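Local coordinates for protein EscN (Escherichia coli O127:H6, PDB 2OBL) that belongs to the ATP synthase alpha/beta family of P-loop NTPases and is part of a type III secretion system, represented here by its C-terminal domain, at residues A[34-39]-A[148-153]; A[93-98]-A[161-166]. The protein carries 1 engineered substitution. All coordinates share one frame; numbering follows the deposited sequence.

Both contacts are built on consecutive elements of the nucleotide-binding fold, helix 138-156 and strand 161-167, and their centres lie about 17 Å apart. Along the chain their segments alternate: 34-39, then 93-98, then 148-153, then 161-166. Interaction 1 fastens the short antiparallel pair of strands 4-7 and 34-37 to helix 138-156, whereas interaction 2 brings the end of helix 84-94 and the lead-in to strand 99-105 against strand 161-167 of the large mixed sheet. Between them helix and strand pack directly, Ala148 and Thr149 on Leu164 and Ala152 on Val162, so helix 138-156 lies between strand 34-37 on one side and strand 161-167 of the central sheet on the other.

Interaction 1. Residues A[34-39]-A[148-153]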
loop_
_atom_site.group_PDB
_atom_site.type_symbol
_atom_site.label_atom_id
_atom_site.label_comp_id
_atom_site.label_asym_id
_atom_site.label_seq_id
_atom_site.Cartn_x
_atom_site.Cartn_y
_atom_site.Cartn_z
ATOM N N PHE A 34 17.939 22.320 -3.771
ATOM C CA PHE A 34 18.792 21.124 -3.763
ATOM C C PHE A 34 18.616 20.227 -4.978
ATOM O O PHE A 34 17.498 19.959 -5.398
ATOM C CB PHE A 34 18.527 20.281 -2.511
ATOM C CG PHE A 34 18.415 21.086 -1.251
ATOM C CD1 PHE A 34 19.484 21.851 -0.805
ATOM C CD2 PHE A 34 17.247 21.068 -0.503
ATOM C CE1 PHE A 34 19.383 22.591 0.358
ATOM C CE2 PHE A 34 17.138 21.802 0.658
ATOM C CZ PHE A 34 18.209 22.568 1.094
ATOM N N GLU A 35 19.724 19.739 -5.526
ATOM C CA GLU A 35 19.655 18.670 -6.517
ATOM C C GLU A 35 19.998 17.318 -5.895
ATOM O O GLU A 35 20.938 17.197 -5.102
ATOM C CB GLU A 35 20.612 18.916 -7.678
ATOM C CG GLU A 35 20.253 20.062 -8.587
ATOM C CD GLU A 35 21.210 20.158 -9.758
ATOM O OE1 GLU A 35 22.438 20.118 -9.525
ATOM O OE2 GLU A 35 20.736 20.267 -10.909
ATOM N N ARG A 36 19.242 16.295 -6.275
ATOM C CA ARG A 36 19.566 14.933 -5.900
ATOM C C ARG A 36 19.489 14.031 -7.125
ATOM O O ARG A 36 18.674 14.247 -8.021
ATOM C CB ARG A 36 18.622 14.421 -4.812
ATOM C CG ARG A 36 18.862 15.036 -3.426
ATOM C CD ARG A 36 18.432 14.065 -2.346
ATOM N NE ARG A 36 18.701 14.539 -0.993
ATOM C CZ ARG A 36 18.535 13.786 0.086
ATOM N NH1 ARG A 36 18.108 12.524 -0.051
ATOM N NH2 ARG A 36 18.796 14.279 1.294
ATOM N N SER A 37 20.356 13.023 -7.158
ATOM C CA SER A 37 20.311 12.010 -8.199
ATOM C C SER A 37 19.047 11.164 -8.043
ATOM O O SER A 37 18.584 10.931 -6.923
ATOM C CB SER A 37 21.560 11.128 -8.115
ATOM O OG SER A 37 21.479 10.036 -9.014
ATOM N N LEU A 38 18.484 10.723 -9.164
ATOM C CA LEU A 38 17.315 9.828 -9.128
ATOM C C LEU A 38 17.680 8.432 -8.632
ATOM O O LEU A 38 16.805 7.616 -8.310
ATOM C CB LEU A 38 16.661 9.729 -10.504
ATOM C CG LEU A 38 15.794 10.913 -10.936
ATOM C CD1 LEU A 38 15.152 10.693 -12.293
ATOM C CD2 LEU A 38 14.731 11.205 -9.893
ATOM N N TYR A 39 18.982 8.171 -8.565
ATOM C CA TYR A 39 19.477 6.871 -8.153
ATOM C C TYR A 39 20.321 6.985 -6.889
ATOM O O TYR A 39 20.985 7.993 -6.665
ATOM C CB TYR A 39 20.231 6.224 -9.313
ATOM C CG TYR A 39 19.405 6.227 -10.589
ATOM C CD1 TYR A 39 18.425 5.265 -10.806
ATOM C CD2 TYR A 39 19.579 7.214 -11.558
ATOM C CE1 TYR A 39 17.654 5.269 -11.958
ATOM C CE2 TYR A 39 18.812 7.225 -12.719
ATOM C CZ TYR A 39 17.849 6.251 -12.909
ATOM O OH TYR A 39 17.081 6.244 -14.059
ATOM N N ALA A 148 9.702 9.886 -6.990
ATOM C CA ALA A 148 8.989 9.698 -5.733
ATOM C C ALA A 148 9.908 9.129 -4.652
ATOM O O ALA A 148 9.922 9.600 -3.522
ATOM C CB ALA A 148 7.786 8.785 -5.954
ATOM N N THR A 149 10.682 8.120 -5.014
ATOM C CA THR A 149 11.556 7.457 -4.055
ATOM C C THR A 149 12.609 8.440 -3.526
ATOM O O THR A 149 12.880 8.504 -2.325
ATOM C CB THR A 149 12.185 6.172 -4.641
ATOM O OG1 THR A 149 11.144 5.272 -5.056
ATOM C CG2 THR A 149 13.058 5.451 -3.577
ATOM N N THR A 150 13.173 9.218 -4.433
ATOM C CA THR A 150 14.199 10.207 -4.091
ATOM C C THR A 150 13.643 11.284 -3.166
ATOM O O THR A 150 14.290 11.694 -2.212
ATOM C CB THR A 150 14.791 10.825 -5.365
ATOM O OG1 THR A 150 15.458 9.788 -6.105
ATOM C CG2 THR A 150 15.820 11.916 -5.010
ATOM N N ILE A 151 12.431 11.740 -3.451
ATOM C CA ILE A 151 11.786 12.726 -2.597
ATOM C C ILE A 151 11.509 12.158 -1.195
ATOM O O ILE A 151 11.696 12.845 -0.180
ATOM C CB ILE A 151 10.507 13.278 -3.254
ATOM C CG1 ILE A 151 10.867 14.135 -4.482
ATOM C CG2 ILE A 151 9.707 14.104 -2.251
ATOM C CD1 ILE A 151 9.672 14.439 -5.378
ATOM N N ALA A 152 11.069 10.905 -1.137
ATOM C CA ALA A 152 10.880 10.226 0.134
ATOM C C ALA A 152 12.178 10.186 0.931
ATOM O O ALA A 152 12.166 10.393 2.139
ATOM C CB ALA A 152 10.324 8.788 -0.077
ATOM N N GLU A 153 13.292 9.922 0.250
ATOM C CA GLU A 153 14.606 9.910 0.905
ATOM C C GLU A 153 14.976 11.290 1.440
ATOM O O GLU A 153 15.531 11.414 2.539
ATOM C CB GLU A 153 15.680 9.394 -0.054
ATOM C CG GLU A 153 15.548 7.916 -0.383
ATOM C CD GLU A 153 16.395 7.495 -1.564
ATOM O OE1 GLU A 153 16.755 8.366 -2.380
ATOM O OE2 GLU A 153 16.690 6.287 -1.681
HETATM O O HOH W 1 18.268 10.517 -2.233
#
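Strand 34-37 runs over helix 148-153 at an angle of 123° between their directions, the axes approaching to 9.3 Å, and Leu38 and Thr150 form the closest backbone pair. Thr150 points its branched end at the strand. Its methyl CG2, anti to the backbone N, lies 3.8 Å from Arg36 CB and also packs against the carbonyl oxygen of Ser37. The other branch, OG1, lies against the carbonyls of Ser37 and Leu38, 3.4 Å from Leu38 O but at too poor an angle for a bond; Arg206 instead ties the two together, hydrogen-bonding to both of these oxygens, and Thr150 OG1 is also hydrogen-bonded to Phe146 O one turn earlier. Leu38 directs its CB away from the helix, yet its CD2 comes within 4.1 Å of Thr150 OG1, the side chains crossing at about a right angle. The strand ends in an ST turn, in which Ser37 OG accepts from Tyr39 N at 3.1 Å. The contact lays the two-stranded sheet of 4-7 and 34-37 on helix 138-156, which flanks the central sheet of the P-loop NTPase fold. Arg36, extended from CG to NE, reaches along the helix until NH1 lies 3.7 Å from Glu153 C. A water bridges the opposite charges, accepting from Arg36 NH1 and donating to Glu153 OE1 at 2.6 Å. Direct salt bridges pair Arg36 NH2 with Asp157 and Glu153 OE2 with Arg206.

Interaction 2. Residues A[93-98]-A[161-166]; sequences NGASAD and NVLLMM
Asp98 grips the backbone of Asn161 through two hydrogen bonds, one from its main chain and one to its side chain. Asp98 N donates to Asn161 O at 2.8 Å, arriving nearly along the C=O axis, although the hydrogen bond is bent, with an N-H...O angle of 147°. In return Asn161 N donates to Asp98 OD2, also at 2.8 Å and much straighter, at 172°; the donor stands above the carboxylate plane. With CG beside its own backbone N (chi1 -65°), Asp98 turns its carboxylate back towards the same residue that its amide binds, so both the N-H and the C=O of Asn161 are satisfied by one partner. The side chain of Asn161 brings CB to 3.7 Å from Asp98 OD2, while its OD1 is bonded to Ser214 on the other neighbouring strand. Ala97 O is taken by Lys126, and Asn93, in the last turn of helix 84-94, bonds its side-chain OD1 to the Thr123 hydroxyl and ND2 to Leu118 O. Next to this polar end the contact is apolar. Ala97 CB meets Leu163 CB at 3.7 Å, and Leu163, its CG anti to the backbone N, carries CD2 to 4.1 Å from Ala95 CB. The two alanines are the ends of an inverse gamma turn centred on Ser96, closed by a weak Ala97 N to Ala95 O bond. Beyond Asp98 the Leu163 backbone is hydrogen-bonded to those of Ile99 and Val101, making this the start of the parallel pair 99-105 and 161-167, where helix gives way to strand in the alpha/beta core of a P-loop NTPase.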
loop_
_atom_site.group_PDB
_atom_site.type_symbol
_atom_site.label_atom_id
_atom_site.label_comp_id
_atom_site.label_asym_id
_atom_site.label_seq_id
_atom_site.Cartn_x
_atom_site.Cartn_y
_atom_site.Cartn_z
ATOM N N ASN A 93 -5.196 9.195 4.743
ATOM C CA ASN A 93 -5.841 10.055 5.732
ATOM C C ASN A 93 -5.678 9.547 7.159
ATOM O O ASN A 93 -5.765 10.321 8.116
ATOM C CB ASN A 93 -7.317 10.207 5.395
ATOM C CG ASN A 93 -7.542 10.975 4.109
ATOM O OD1 ASN A 93 -6.744 11.833 3.746
ATOM N ND2 ASN A 93 -8.634 10.677 3.420
ATOM N N GLY A 94 -5.447 8.244 7.299
ATOM C CA GLY A 94 -5.386 7.612 8.600
ATOM C C GLY A 94 -3.996 7.256 9.081
ATOM O O GLY A 94 -3.794 7.062 10.278
ATOM N N ALA A 95 -3.032 7.175 8.166
ATOM C CA ALA A 95 -1.709 6.637 8.513
ATOM C C ALA A 95 -0.901 7.539 9.440
ATOM O O ALA A 95 -0.991 8.777 9.377
ATOM C CB ALA A 95 -0.900 6.306 7.257
ATOM N N SER A 96 -0.102 6.914 10.300
ATOM C CA SER A 96 0.794 7.668 11.181
ATOM C C SER A 96 2.094 8.027 10.468
ATOM O O SER A 96 3.164 7.519 10.799
ATOM C CB SER A 96 1.075 6.892 12.465
ATOM O OG SER A 96 -0.071 6.897 13.302
ATOM N N ALA A 97 1.992 8.906 9.480
ATOM C CA ALA A 97 3.144 9.337 8.708
ATOM C C ALA A 97 3.253 10.849 8.803
ATOM O O ALA A 97 2.241 11.544 8.815
ATOM C CB ALA A 97 2.989 8.921 7.251
ATOM N N ASP A 98 4.482 11.344 8.887
ATOM C CA ASP A 98 4.747 12.784 8.954
ATOM C C ASP A 98 4.575 13.396 7.568
ATOM O O ASP A 98 4.121 14.533 7.414
ATOM C CB ASP A 98 6.187 13.025 9.411
ATOM C CG ASP A 98 6.448 12.550 10.824
ATOM O OD1 ASP A 98 5.508 12.557 11.647
ATOM O OD2 ASP A 98 7.602 12.173 11.114
ATOM N N ASN A 161 9.076 10.493 9.437
ATOM C CA ASN A 161 8.592 9.171 9.109
ATOM C C ASN A 161 7.728 9.292 7.876
ATOM O O ASN A 161 6.625 9.850 7.927
ATOM C CB ASN A 161 7.840 8.534 10.269
ATOM C CG ASN A 161 8.779 7.888 11.274
ATOM O OD1 ASN A 161 9.935 7.569 10.957
ATOM N ND2 ASN A 161 8.290 7.690 12.494
ATOM N N VAL A 162 8.260 8.789 6.766
ATOM C CA VAL A 162 7.658 8.984 5.454
ATOM C C VAL A 162 6.850 7.758 5.016
ATOM O O VAL A 162 7.264 6.626 5.225
ATOM C CB VAL A 162 8.741 9.272 4.403
ATOM C CG1 VAL A 162 8.121 9.498 3.022
ATOM C CG2 VAL A 162 9.600 10.481 4.826
ATOM N N LEU A 163 5.686 7.998 4.434
ATOM C CA LEU A 163 4.954 6.941 3.731
ATOM C C LEU A 163 5.096 7.176 2.237
ATOM O O LEU A 163 4.643 8.199 1.718
ATOM C CB LEU A 163 3.473 6.935 4.121
ATOM C CG LEU A 163 2.574 6.011 3.291
ATOM C CD1 LEU A 163 3.052 4.570 3.374
ATOM C CD2 LEU A 163 1.090 6.118 3.687
ATOM N N LEU A 164 5.752 6.242 1.555
ATOM C CA LEU A 164 5.838 6.273 0.096
ATOM C C LEU A 164 4.732 5.373 -0.443
ATOM O O LEU A 164 4.656 4.195 -0.093
ATOM C CB LEU A 164 7.194 5.742 -0.364
ATOM C CG LEU A 164 7.383 5.528 -1.874
ATOM C CD1 LEU A 164 7.267 6.868 -2.638
ATOM C CD2 LEU A 164 8.746 4.883 -2.114
ATOM N N MET A 165 3.865 5.923 -1.283
ATOM C CA MET A 165 2.754 5.136 -1.789
ATOM C C MET A 165 2.742 5.203 -3.310
ATOM O O MET A 165 2.540 6.272 -3.892
ATOM C CB MET A 165 1.416 5.621 -1.199
ATOM C CG MET A 165 0.202 4.909 -1.798
ATOM S SD MET A 165 -1.425 5.420 -1.150
ATOM C CE MET A 165 -1.396 4.771 0.510
ATOM N N MET A 166 2.978 4.065 -3.944
ATOM C CA MET A 166 3.141 4.029 -5.385
ATOM C C MET A 166 1.990 3.262 -6.016
ATOM O O MET A 166 1.870 2.055 -5.834
ATOM C CB MET A 166 4.469 3.379 -5.755
ATOM C CG MET A 166 4.640 3.296 -7.269
ATOM S SD MET A 166 6.185 2.545 -7.791
ATOM C CE MET A 166 7.323 3.402 -6.736
#